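Local structure of StiE protein (Stigmatella aurantiaca, 6ECX) at residues 37-42 with 162-167; 84-89 with 108-113; 225-230 with 291-296; 114-119 with 140-145. The protein is a multidomain polyketide synthase whose O-methyltransferase domain, described here, binds S-adenosylmethionine and probably methylates an oxygen of the growing polyketide. One frame throughout, in Å; residues are numbered along the deposited sequence.

Overall arrangement
Following the chain, 37-42 comes first and meets 162-167 much later, so contact 1 closes a long loop. Two shorter loops nest inside it. Contact 2 joins the loop before strand 91-94 to the end of helix 101-109 and the turn after it. Contact 4 then pairs strand 114-119 with strand 141-145 at one edge of the mixed sheet. These two follow in series and meet where Arg140 NH2 reaches Leu113 O. Contact 3 opens only after contact 1 has closed, and ties strand 226-233 to the end of strand 283-292 in the other half of the sheet. None of the loops cross. Contacts 1 and 4 both touch S-adenosylmethionine, with centres about 17 Å apart.

Contact 1: 37-42 with 162-167; sequences FLTWGV and GFEVAG. With SAM (S-adenosylmethionine), chain B.
The carboxylate of Glu164 has the methyl group of Thr39 over one face, with Thr39 CG2 4.0 Å from Glu164 CD. On the same face, displaced toward OE1, Thr39 CB comes 3.5 Å from Glu164 OE1. The other oxygen, OE2, is turned toward the Leu38 carbonyl and the cofactor. A second flat group, the Trp40 indole, has the Leu38 carbonyl carbon over one face, offset toward the rim. Trp52 meets the indole edge-to-face, although Trp40 is poorly ordered.

Thr39 chi1 (81°) sets the hydroxyl between the backbone N and carbonyl carbon. OG1 makes a weak bond to Arg77 there, and CG2 is left facing both Glu164 and the carboxylate of S-adenosylmethionine. Glu164 reaches across with an extended chain, and its OE1 is held by Tyr285 OH.

No hydrogen bond joins the two segments directly. The cofactor bridges them instead. Leu38 N donates to SAM OXT at 3.1 Å, with an N-H...O angle of 147°. From the amino group of the same moiety, SAM N donates to Phe163 O at 3.1 Å. Val165 CG1 lies 3.7 Å from SAM O4', against the ribose.

Leu38 O, Trp40 N and Glu164 OE2 are buried with no partner in the model. The first and last are oxygens near the sulfonium methyl, and Glu164 OE2 is 3.9 Å from SAM CE. The pocket therefore holds the carboxylate and the amino group of the cofactor by backbone groups and sets oxygen atoms near the transferable methyl, which would probably favour the positive sulfonium.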
# COMPACT_ATOMS: atom_id res chain seq x y z
N PHE A 37 -7.19 9.06 -1.71
CA PHE A 37 -6.44 7.83 -1.51
C PHE A 37 -5.77 7.41 -2.82
O PHE A 37 -6.43 7.33 -3.86
CB PHE A 37 -7.35 6.71 -1.01
CG PHE A 37 -7.59 6.73 0.47
CD1 PHE A 37 -6.53 6.94 1.35
CD2 PHE A 37 -8.86 6.54 0.99
CE1 PHE A 37 -6.75 6.95 2.72
CE2 PHE A 37 -9.08 6.55 2.35
CZ PHE A 37 -8.02 6.76 3.22
N LEU A 38 -4.47 7.11 -2.75
CA LEU A 38 -3.70 6.67 -3.91
C LEU A 38 -3.59 5.14 -4.01
O LEU A 38 -2.74 4.63 -4.75
CB LEU A 38 -2.31 7.31 -3.91
CG LEU A 38 -2.33 8.84 -4.05
CD1 LEU A 38 -0.93 9.44 -4.00
CD2 LEU A 38 -3.06 9.26 -5.33
N THR A 39 -4.40 4.41 -3.27
CA THR A 39 -4.70 3.01 -3.54
C THR A 39 -6.16 2.92 -3.94
O THR A 39 -6.94 3.85 -3.70
CB THR A 39 -4.46 2.12 -2.32
OG1 THR A 39 -5.60 2.22 -1.46
CG2 THR A 39 -3.20 2.53 -1.57
N TRP A 40 -6.54 1.80 -4.53
CA TRP A 40 -7.91 1.66 -5.01
C TRP A 40 -8.40 0.25 -4.69
O TRP A 40 -7.73 -0.73 -5.02
CB TRP A 40 -7.95 2.00 -6.50
CG TRP A 40 -7.47 3.44 -6.70
CD1 TRP A 40 -8.18 4.57 -6.41
CD2 TRP A 40 -6.18 3.89 -7.16
NE1 TRP A 40 -7.43 5.69 -6.68
CE2 TRP A 40 -6.20 5.30 -7.14
CE3 TRP A 40 -5.02 3.23 -7.59
CZ2 TRP A 40 -5.10 6.06 -7.54
CZ3 TRP A 40 -3.93 4.00 -7.99
CH2 TRP A 40 -3.98 5.40 -7.96
N GLY A 41 -9.60 0.17 -4.09
CA GLY A 41 -9.87 -0.83 -3.07
C GLY A 41 -10.74 -2.06 -3.27
O GLY A 41 -10.84 -2.62 -4.37
N VAL A 42 -11.35 -2.51 -2.18
CA VAL A 42 -11.93 -3.84 -2.05
C VAL A 42 -13.40 -3.80 -2.44
O VAL A 42 -14.24 -3.26 -1.72
CB VAL A 42 -11.74 -4.38 -0.62
CG1 VAL A 42 -12.58 -5.63 -0.38
CG2 VAL A 42 -10.27 -4.66 -0.35
N GLY A 162 3.51 0.97 4.75
CA GLY A 162 3.97 1.03 3.37
C GLY A 162 2.89 0.48 2.47
O GLY A 162 2.86 -0.72 2.20
N PHE A 163 1.99 1.35 2.00
CA PHE A 163 0.88 0.93 1.15
C PHE A 163 1.27 1.25 -0.29
O PHE A 163 1.32 2.42 -0.68
CB PHE A 163 -0.43 1.62 1.55
CG PHE A 163 -0.79 1.43 3.02
CD1 PHE A 163 -0.34 0.32 3.74
CD2 PHE A 163 -1.57 2.39 3.68
CE1 PHE A 163 -0.67 0.16 5.09
CE2 PHE A 163 -1.90 2.24 5.03
CZ PHE A 163 -1.44 1.11 5.74
N GLU A 164 1.58 0.20 -1.06
CA GLU A 164 2.01 0.32 -2.45
C GLU A 164 3.23 1.23 -2.58
O GLU A 164 3.27 2.15 -3.40
CB GLU A 164 0.86 0.81 -3.33
CG GLU A 164 -0.34 -0.12 -3.41
CD GLU A 164 -1.41 0.39 -4.37
OE1 GLU A 164 -2.56 -0.07 -4.27
OE2 GLU A 164 -1.09 1.24 -5.22
N VAL A 165 4.24 0.96 -1.76
CA VAL A 165 5.45 1.78 -1.74
C VAL A 165 6.69 0.91 -1.97
O VAL A 165 7.50 1.18 -2.86
CB VAL A 165 5.59 2.55 -0.41
CG1 VAL A 165 6.82 3.45 -0.47
CG2 VAL A 165 4.33 3.36 -0.12
N ALA A 166 6.85 -0.12 -1.14
CA ALA A 166 8.06 -0.95 -1.20
C ALA A 166 8.29 -1.49 -2.61
O ALA A 166 9.44 -1.61 -3.05
CB ALA A 166 7.97 -2.10 -0.19
N GLY A 167 7.21 -1.79 -3.33
CA GLY A 167 7.36 -2.29 -4.69
C GLY A 167 8.00 -1.31 -5.66
O GLY A 167 8.48 -1.72 -6.72
N SAM B . 0.80 5.26 0.57
CA SAM B . 0.09 6.32 -0.14
C SAM B . -1.37 5.94 -0.36
O SAM B . -1.73 4.78 -0.17
OXT SAM B . -2.22 6.77 -0.71
CB SAM B . 0.76 6.60 -1.47
CG SAM B . 1.02 5.36 -2.33
SD SAM B . 1.63 5.85 -3.96
CE SAM B . 0.98 4.51 -4.99
C5' SAM B . 3.41 5.55 -3.82
C4' SAM B . 4.11 6.56 -2.91
O4' SAM B . 5.43 6.15 -2.57
C3' SAM B . 4.26 7.96 -3.49
O3' SAM B . 3.87 8.85 -2.45
C2' SAM B . 5.75 8.13 -3.74
O2' SAM B . 6.23 9.45 -3.60
C1' SAM B . 6.32 7.25 -2.63
N9 SAM B . 7.70 6.76 -2.84
C8 SAM B . 8.15 6.03 -3.91
N7 SAM B . 9.47 5.74 -3.71
C5 SAM B . 9.86 6.28 -2.53
C6 SAM B . 11.07 6.29 -1.85
N6 SAM B . 12.14 5.68 -2.36
N1 SAM B . 11.17 6.93 -0.63
C2 SAM B . 10.07 7.55 -0.08
N3 SAM B . 8.87 7.54 -0.76
C4 SAM B . 8.76 6.92 -1.97

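Contact 2: 84-89 with 108-113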
# COMPACT_ATOMS: atom_id res chain seq x y z
N VAL A 84 -4.02 -4.13 14.37
CA VAL A 84 -3.34 -3.04 15.07
C VAL A 84 -4.26 -2.44 16.12
O VAL A 84 -5.42 -2.12 15.85
CB VAL A 84 -2.87 -1.96 14.09
CG1 VAL A 84 -2.19 -0.82 14.83
CG2 VAL A 84 -1.96 -2.55 13.01
N ASP A 85 -3.74 -2.27 17.33
CA ASP A 85 -4.44 -1.57 18.40
C ASP A 85 -3.82 -0.18 18.49
O ASP A 85 -2.78 -0.00 19.13
CB ASP A 85 -4.33 -2.32 19.72
CG ASP A 85 -5.04 -1.60 20.88
OD1 ASP A 85 -5.58 -0.49 20.67
OD2 ASP A 85 -5.08 -2.17 22.00
N LEU A 86 -4.46 0.81 17.87
CA LEU A 86 -3.85 2.14 17.86
C LEU A 86 -3.76 2.76 19.26
O LEU A 86 -2.87 3.58 19.50
CB LEU A 86 -4.63 3.05 16.92
CG LEU A 86 -4.46 2.65 15.45
CD1 LEU A 86 -5.50 3.31 14.56
CD2 LEU A 86 -3.04 2.95 14.95
N SER A 87 -4.60 2.34 20.20
CA SER A 87 -4.50 2.93 21.53
C SER A 87 -3.18 2.57 22.20
O SER A 87 -2.76 3.28 23.13
CB SER A 87 -5.68 2.50 22.42
OG SER A 87 -5.57 1.13 22.76
N ALA A 88 -2.52 1.50 21.75
CA ALA A 88 -1.31 0.99 22.39
C ALA A 88 -0.05 1.55 21.76
O ALA A 88 1.04 1.45 22.35
CB ALA A 88 -1.28 -0.54 22.29
N ILE A 89 -0.16 2.13 20.61
CA ILE A 89 0.96 2.61 19.81
C ILE A 89 1.17 4.08 20.09
O ILE A 89 0.23 4.82 20.43
CB ILE A 89 0.63 2.29 18.34
CG1 ILE A 89 0.96 0.81 18.08
CG2 ILE A 89 1.31 3.25 17.35
CD1 ILE A 89 0.30 0.27 16.87
N GLU A 108 -6.06 12.34 13.25
CA GLU A 108 -7.35 12.91 13.63
C GLU A 108 -8.09 12.00 14.59
O GLU A 108 -8.72 12.47 15.55
CB GLU A 108 -8.20 13.16 12.38
CG GLU A 108 -7.98 14.49 11.71
CD GLU A 108 -8.83 14.66 10.47
OE1 GLU A 108 -9.07 13.64 9.78
OE2 GLU A 108 -9.26 15.80 10.18
N GLN A 109 -8.04 10.70 14.35
CA GLN A 109 -8.82 9.75 15.12
C GLN A 109 -8.09 9.23 16.36
O GLN A 109 -8.72 8.54 17.18
CB GLN A 109 -9.24 8.60 14.21
CG GLN A 109 -10.02 9.10 12.99
CD GLN A 109 -10.50 7.98 12.07
OE1 GLN A 109 -9.97 6.87 12.08
NE2 GLN A 109 -11.53 8.28 11.28
N ASN A 110 -6.81 9.55 16.55
CA ASN A 110 -6.03 9.07 17.69
C ASN A 110 -5.11 10.21 18.13
O ASN A 110 -3.99 10.34 17.63
CB ASN A 110 -5.24 7.82 17.34
CG ASN A 110 -6.08 6.78 16.65
OD1 ASN A 110 -6.68 5.93 17.31
ND2 ASN A 110 -6.15 6.83 15.32
N GLU A 111 -5.57 11.01 19.09
CA GLU A 111 -4.89 12.25 19.39
C GLU A 111 -3.53 12.04 20.03
O GLU A 111 -2.71 12.96 20.02
CB GLU A 111 -5.75 13.13 20.29
CG GLU A 111 -7.02 13.62 19.62
CD GLU A 111 -7.70 14.75 20.38
OE1 GLU A 111 -7.06 15.80 20.59
OE2 GLU A 111 -8.88 14.58 20.77
N HIS A 112 -3.26 10.86 20.59
CA HIS A 112 -1.98 10.63 21.24
C HIS A 112 -0.86 10.34 20.24
O HIS A 112 0.32 10.43 20.61
CB HIS A 112 -2.09 9.46 22.21
CG HIS A 112 -2.43 8.16 21.54
ND1 HIS A 112 -3.68 7.88 21.04
CD2 HIS A 112 -1.67 7.07 21.29
CE1 HIS A 112 -3.68 6.66 20.51
NE2 HIS A 112 -2.47 6.15 20.65
N LEU A 113 -1.18 9.96 19.00
CA LEU A 113 -0.16 9.50 18.06
C LEU A 113 0.74 10.64 17.59
O LEU A 113 0.31 11.78 17.44
CB LEU A 113 -0.81 8.86 16.82
CG LEU A 113 -1.63 7.58 16.98
CD1 LEU A 113 -2.20 7.19 15.62
CD2 LEU A 113 -0.77 6.44 17.56
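His112 and Leu86 meet ring edge to backbone carbonyl. NE2 of His112 donates to Leu86 O at 2.8 Å, with an N-H...O angle of 142°. The acceptor lies in the imidazole plane, while the donor is tilted 28° from the plane of the carbonyl. Ile89 N also binds Leu86 O, from the opposite face of that plane, so this oxygen has two donors. Ile89 O sits at the same ring edge, 3.0 Å from His112 NE2. The ring gets there because CG of His112 stands between its backbone N and carbonyl carbon (chi1 63°). Leu113 CG lies over one face of the ring, near the rim.

Leu86 and Asn110 cross at about a right angle. The amide oxygen touches the base of the leucine, with Asn110 OD1 3.6 Å from Leu86 CB. The amide nitrogen lies near the leucine tip and gives its hydrogen bond to Leu106 O. Beside them Leu113 CD2 packs at a slant on Ile89 CG2, 3.8 Å away.

Residues Asn110 to Leu113 form a type I beta turn, which presents His112 and Leu113 to the other segment. This turn leads from the end of helix 101-109 into strand 114-119. The loop at 84-89 leads into strand 91-94. Leu86 and Leu113 both rest on Leu106 of helix 101-109. Leu86 and Ile89 also pack on Leu159 of strand 157-163.

Contact 3: 225-230 with 291-296; sequences HLRLVD and QKDRFS
Arg227 and Gln291 face each other as an antiparallel hydrogen-bonded pair. Arg227 N donates to Gln291 O at 2.9 Å, and Gln291 N returns a bond to Arg227 O at 2.8 Å. Beyond the next pair, Leu226 with Lys292, which is non-hydrogen-bonded, Asp293 N donates to His225 O at 2.8 Å and an angle of 170°.

The side chains of Arg227 and Gln291 run side by side on one face of the sheet. NH1 of Arg227 donates to Gln291 OE1 at 3.1 Å, with the guanidinium and amide planes 57° apart. A bend at chi3 (79°) turns the guanidinium so that NH2 also reaches Asp293 OD2, in a salt bridge of 3.2 Å whose hydrogen bond is weak. Val229 CG2 packs on Gln291 CB beside them.

Further out, Arg294 CD sits over the centre of the His225 ring, a CH-pi contact of 3.9 Å to the centroid. Arg227 and Arg294 each have a second conformer, so their side-chain contacts hold for one copy.

A second shell sets these groups. Ser296 OG donates to Asp293 OD1 at 2.8 Å, on the syn side. Asp180 takes the ND1 bond of His225 and a salt bridge from Lys292 NZ, which also binds Leu183 O. Gly186 O takes the Gln291 amide.

The pairing joins strands 226-233 and 283-292 of the mixed sheet. Val229 and Asp230 both face His289, a classic beta bulge. Helix 298-309 packs against Arg227, Leu228 and Asp293, and strand 187-196 flanks the far side of 283-292.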
# COMPACT_ATOMS: atom_id res chain seq x y z
N HIS A 225 15.14 -8.92 10.78
CA HIS A 225 14.46 -9.11 12.06
C HIS A 225 12.96 -8.91 11.96
O HIS A 225 12.33 -8.38 12.88
CB HIS A 225 15.05 -8.18 13.14
CG HIS A 225 16.52 -8.37 13.36
ND1 HIS A 225 17.46 -7.47 12.90
CD2 HIS A 225 17.21 -9.36 13.96
CE1 HIS A 225 18.67 -7.90 13.21
NE2 HIS A 225 18.55 -9.05 13.85
N LEU A 226 12.35 -9.37 10.86
CA LEU A 226 10.92 -9.19 10.65
C LEU A 226 10.25 -10.54 10.45
O LEU A 226 10.75 -11.38 9.69
CB LEU A 226 10.65 -8.28 9.43
CG LEU A 226 11.15 -6.84 9.57
CD1 LEU A 226 11.16 -6.11 8.22
CD2 LEU A 226 10.30 -6.08 10.60
N ARG A 227 9.13 -10.73 11.13
CA ARG A 227 8.36 -11.96 11.06
C ARG A 227 7.00 -11.67 10.45
O ARG A 227 6.27 -10.79 10.94
CB ARG A 227 8.19 -12.60 12.45
CG ARG A 227 7.79 -14.08 12.39
CD ARG A 227 7.71 -14.69 13.77
NE ARG A 227 6.45 -14.32 14.42
CZ ARG A 227 6.33 -13.31 15.27
NH1 ARG A 227 5.15 -13.03 15.80
NH2 ARG A 227 7.39 -12.60 15.63
N LEU A 228 6.65 -12.39 9.39
CA LEU A 228 5.32 -12.29 8.83
C LEU A 228 4.33 -12.97 9.78
O LEU A 228 4.45 -14.17 10.04
CB LEU A 228 5.29 -12.96 7.47
CG LEU A 228 3.92 -13.06 6.79
CD1 LEU A 228 3.30 -11.65 6.59
CD2 LEU A 228 4.07 -13.78 5.43
N VAL A 229 3.37 -12.21 10.29
CA VAL A 229 2.37 -12.76 11.21
C VAL A 229 1.17 -13.33 10.46
O VAL A 229 0.73 -14.45 10.74
CB VAL A 229 1.93 -11.69 12.23
CG1 VAL A 229 0.74 -12.20 13.10
CG2 VAL A 229 3.11 -11.26 13.10
N ASP A 230 0.62 -12.58 9.48
CA ASP A 230 -0.34 -13.16 8.56
C ASP A 230 -0.54 -12.22 7.39
O ASP A 230 -0.01 -11.10 7.37
CB ASP A 230 -1.69 -13.49 9.22
CG ASP A 230 -2.54 -12.27 9.43
OD1 ASP A 230 -1.98 -11.21 9.74
OD2 ASP A 230 -3.77 -12.38 9.27
N GLN A 291 5.69 -8.36 12.25
CA GLN A 291 6.15 -7.90 13.56
C GLN A 291 7.67 -7.95 13.64
O GLN A 291 8.29 -8.91 13.20
CB GLN A 291 5.52 -8.73 14.69
CG GLN A 291 5.86 -8.18 16.08
CD GLN A 291 5.31 -9.02 17.21
OE1 GLN A 291 4.95 -10.17 17.01
NE2 GLN A 291 5.18 -8.42 18.38
N LYS A 292 8.29 -6.92 14.21
CA LYS A 292 9.73 -7.02 14.47
C LYS A 292 10.01 -8.04 15.57
O LYS A 292 9.34 -8.08 16.62
CB LYS A 292 10.29 -5.66 14.89
CG LYS A 292 11.76 -5.73 15.20
CD LYS A 292 12.38 -4.36 15.33
CE LYS A 292 13.87 -4.48 15.62
NZ LYS A 292 14.50 -3.14 15.46
N ASP A 293 11.03 -8.88 15.34
CA ASP A 293 11.38 -10.00 16.24
C ASP A 293 12.91 -9.99 16.31
O ASP A 293 13.60 -10.71 15.60
CB ASP A 293 10.85 -11.32 15.68
CG ASP A 293 11.00 -12.49 16.63
OD1 ASP A 293 11.79 -12.43 17.60
OD2 ASP A 293 10.33 -13.50 16.37
N ARG A 294 13.43 -9.15 17.21
CA ARG A 294 14.87 -8.94 17.31
C ARG A 294 15.58 -10.14 17.93
O ARG A 294 16.75 -10.41 17.62
CB ARG A 294 15.13 -7.68 18.15
CG ARG A 294 16.58 -7.34 18.36
CD ARG A 294 17.25 -7.00 17.03
NE ARG A 294 18.67 -6.68 17.20
CZ ARG A 294 19.63 -7.59 17.29
NH1 ARG A 294 19.33 -8.88 17.23
NH2 ARG A 294 20.89 -7.22 17.43
N PHE A 295 14.90 -10.88 18.79
CA PHE A 295 15.54 -11.93 19.60
C PHE A 295 15.52 -13.31 18.95
O PHE A 295 16.08 -14.24 19.52
CB PHE A 295 14.86 -11.99 20.99
CG PHE A 295 14.95 -10.69 21.76
CD1 PHE A 295 16.07 -9.86 21.63
CD2 PHE A 295 13.93 -10.29 22.61
CE1 PHE A 295 16.16 -8.66 22.35
CE2 PHE A 295 14.01 -9.09 23.35
CZ PHE A 295 15.13 -8.27 23.21
N SER A 296 14.90 -13.46 17.78
CA SER A 296 14.80 -14.78 17.16
C SER A 296 15.94 -14.98 16.17
O SER A 296 16.52 -14.03 15.66
CB SER A 296 13.45 -14.96 16.48
OG SER A 296 12.41 -15.14 17.44

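Contact 4: 114-119 with 140-145; sequences KLDGYT and RIRIFQ. With SAM (S-adenosylmethionine), chain B.
Asp116 OD1 accepts from Arg142 NE at 2.8 Å, and a water lies 2.9 Å from the same oxygen. Asp116 OD2 takes a second bond, from Arg142 NH2 at 2.9 Å, so the arginine grips the carboxylate side-on with two nitrogens. Both oxygens lie in the guanidinium plane, yet the nitrogens come from above the carboxylate plane, since the two planes are 49° apart. Arg142 bends at chi3 (-59°), which brings its NE and NH2 back over Asp116. Tyr157 OH also binds Asp116 OD2, and Pro154 O takes a bond from Arg142 NH2. Phe144 CZ rests over one face of the guanidinium, offset toward its rim.

Behind these groups the backbones run parallel. Leu115 N donates to Arg140 O at 2.8 Å, and Gly117 N does the same to Arg142 O. Arg142 N and Phe144 N return bonds to Leu115 O and Gly117 O. Strand 114-119, helix 122-134 and strand 141-145 form a beta-alpha-beta crossover of the Rossmann-like methyltransferase fold, with 141-145 at the sheet edge.

On the face of Asp116 and Arg142, Tyr118 and Phe144 pair obliquely, planes 75° apart. Tyr118 CD1 touches Phe144 CB at 3.7 Å, and the hydroxyl of Tyr118 is bound to Asp152 O and Arg146 NE. On the other face, Leu115 CD1 packs on Ile141 CG1 at 3.9 Å. Leu115 also touches helix 101-109, and Ile141 touches helix 122-134. Past Tyr118, Thr119 places OG1 2.8 Å from SAM O2', beside its bonds with Gln124 OE1 and Ser121 N.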
# COMPACT_ATOMS: atom_id res chain seq x y z
N LYS A 114 2.01 10.29 17.33
CA LYS A 114 2.98 11.12 16.62
C LYS A 114 3.35 10.38 15.34
O LYS A 114 3.70 9.20 15.40
CB LYS A 114 4.24 11.36 17.46
CG LYS A 114 3.99 11.94 18.86
CD LYS A 114 4.14 13.47 18.87
CE LYS A 114 4.00 14.05 20.27
NZ LYS A 114 4.21 15.52 20.28
N LEU A 115 3.29 11.07 14.20
CA LEU A 115 3.44 10.38 12.91
C LEU A 115 4.36 11.17 12.00
O LEU A 115 4.28 12.39 11.92
CB LEU A 115 2.08 10.18 12.23
CG LEU A 115 0.92 9.66 13.10
CD1 LEU A 115 0.12 10.81 13.76
CD2 LEU A 115 0.00 8.81 12.27
N ASP A 116 5.28 10.46 11.33
CA ASP A 116 6.16 11.06 10.34
C ASP A 116 5.91 10.42 8.98
O ASP A 116 5.62 9.23 8.88
CB ASP A 116 7.64 10.88 10.73
CG ASP A 116 7.98 11.60 12.03
OD1 ASP A 116 7.46 12.71 12.20
OD2 ASP A 116 8.73 11.05 12.88
N GLY A 117 6.04 11.21 7.92
CA GLY A 117 5.91 10.70 6.57
C GLY A 117 7.10 11.08 5.72
O GLY A 117 7.63 12.19 5.84
N TYR A 118 7.53 10.15 4.86
CA TYR A 118 8.52 10.42 3.82
C TYR A 118 7.86 10.26 2.45
O TYR A 118 7.10 9.31 2.23
CB TYR A 118 9.71 9.45 3.87
CG TYR A 118 10.85 9.75 4.82
CD1 TYR A 118 10.75 10.74 5.78
CD2 TYR A 118 12.03 8.99 4.77
CE1 TYR A 118 11.79 10.98 6.64
CE2 TYR A 118 13.07 9.24 5.64
CZ TYR A 118 12.94 10.25 6.57
OH TYR A 118 13.97 10.53 7.45
N THR A 119 8.15 11.19 1.55
CA THR A 119 7.85 11.01 0.14
C THR A 119 8.98 11.62 -0.67
O THR A 119 9.60 12.60 -0.25
CB THR A 119 6.50 11.65 -0.25
OG1 THR A 119 6.28 11.51 -1.67
CG2 THR A 119 6.50 13.13 0.11
N ARG A 140 1.83 17.10 15.58
CA ARG A 140 1.99 15.67 15.68
C ARG A 140 2.42 14.98 14.38
O ARG A 140 2.84 13.82 14.45
CB ARG A 140 0.69 15.02 16.18
CG ARG A 140 0.17 15.68 17.46
CD ARG A 140 -0.82 14.78 18.18
NE ARG A 140 -2.18 14.99 17.71
CZ ARG A 140 -2.90 14.11 17.03
NH1 ARG A 140 -4.13 14.44 16.66
NH2 ARG A 140 -2.39 12.92 16.70
N ILE A 141 2.34 15.64 13.22
CA ILE A 141 2.70 15.02 11.95
C ILE A 141 3.81 15.84 11.30
O ILE A 141 3.64 17.04 11.06
CB ILE A 141 1.49 14.91 11.01
CG1 ILE A 141 0.37 14.11 11.66
CG2 ILE A 141 1.88 14.26 9.66
CD1 ILE A 141 -0.81 13.90 10.75
N ARG A 142 4.94 15.19 10.99
CA ARG A 142 6.00 15.83 10.22
C ARG A 142 6.12 15.15 8.86
O ARG A 142 6.00 13.92 8.75
CB ARG A 142 7.35 15.79 10.94
CG ARG A 142 7.38 16.44 12.32
CD ARG A 142 8.75 16.25 12.95
NE ARG A 142 9.10 14.83 13.08
CZ ARG A 142 10.30 14.42 13.49
NH1 ARG A 142 11.23 15.32 13.79
NH2 ARG A 142 10.57 13.13 13.61
N ILE A 143 6.37 15.96 7.83
CA ILE A 143 6.50 15.50 6.46
C ILE A 143 7.90 15.84 5.97
O ILE A 143 8.41 16.94 6.22
CB ILE A 143 5.45 16.16 5.53
CG1 ILE A 143 4.04 15.94 6.09
CG2 ILE A 143 5.59 15.63 4.11
CD1 ILE A 143 3.61 14.46 6.06
N PHE A 144 8.53 14.90 5.26
CA PHE A 144 9.86 15.13 4.71
C PHE A 144 9.90 14.63 3.28
O PHE A 144 9.37 13.56 2.98
CB PHE A 144 10.95 14.41 5.51
CG PHE A 144 10.99 14.76 6.98
CD1 PHE A 144 10.18 14.07 7.90
CD2 PHE A 144 11.86 15.73 7.46
CE1 PHE A 144 10.23 14.37 9.25
CE2 PHE A 144 11.91 16.03 8.82
CZ PHE A 144 11.10 15.35 9.71
N GLN A 145 10.53 15.42 2.41
CA GLN A 145 10.89 14.96 1.07
C GLN A 145 12.21 14.22 1.20
O GLN A 145 13.29 14.81 1.14
CB GLN A 145 10.99 16.13 0.09
CG GLN A 145 11.10 15.69 -1.37
CD GLN A 145 11.54 16.81 -2.30
OE1 GLN A 145 11.81 17.92 -1.85
NE2 GLN A 145 11.60 16.52 -3.59
N SAM B . 0.80 5.26 0.57
CA SAM B . 0.09 6.32 -0.14
C SAM B . -1.37 5.94 -0.36
O SAM B . -1.73 4.78 -0.17
OXT SAM B . -2.22 6.77 -0.71
CB SAM B . 0.76 6.60 -1.47
CG SAM B . 1.02 5.36 -2.33
SD SAM B . 1.63 5.85 -3.96
CE SAM B . 0.98 4.51 -4.99
C5' SAM B . 3.41 5.55 -3.82
C4' SAM B . 4.11 6.56 -2.91
O4' SAM B . 5.43 6.15 -2.57
C3' SAM B . 4.26 7.96 -3.49
O3' SAM B . 3.87 8.85 -2.45
C2' SAM B . 5.75 8.13 -3.74
O2' SAM B . 6.23 9.45 -3.60
C1' SAM B . 6.32 7.25 -2.63
N9 SAM B . 7.70 6.76 -2.84
C8 SAM B . 8.15 6.03 -3.91
N7 SAM B . 9.47 5.74 -3.71
C5 SAM B . 9.86 6.28 -2.53
C6 SAM B . 11.07 6.29 -1.85
N6 SAM B . 12.14 5.68 -2.36
N1 SAM B . 11.17 6.93 -0.63
C2 SAM B . 10.07 7.55 -0.08
N3 SAM B . 8.87 7.54 -0.76
C4 SAM B . 8.76 6.92 -1.97
O HOH W 1 5.85 13.66 14.37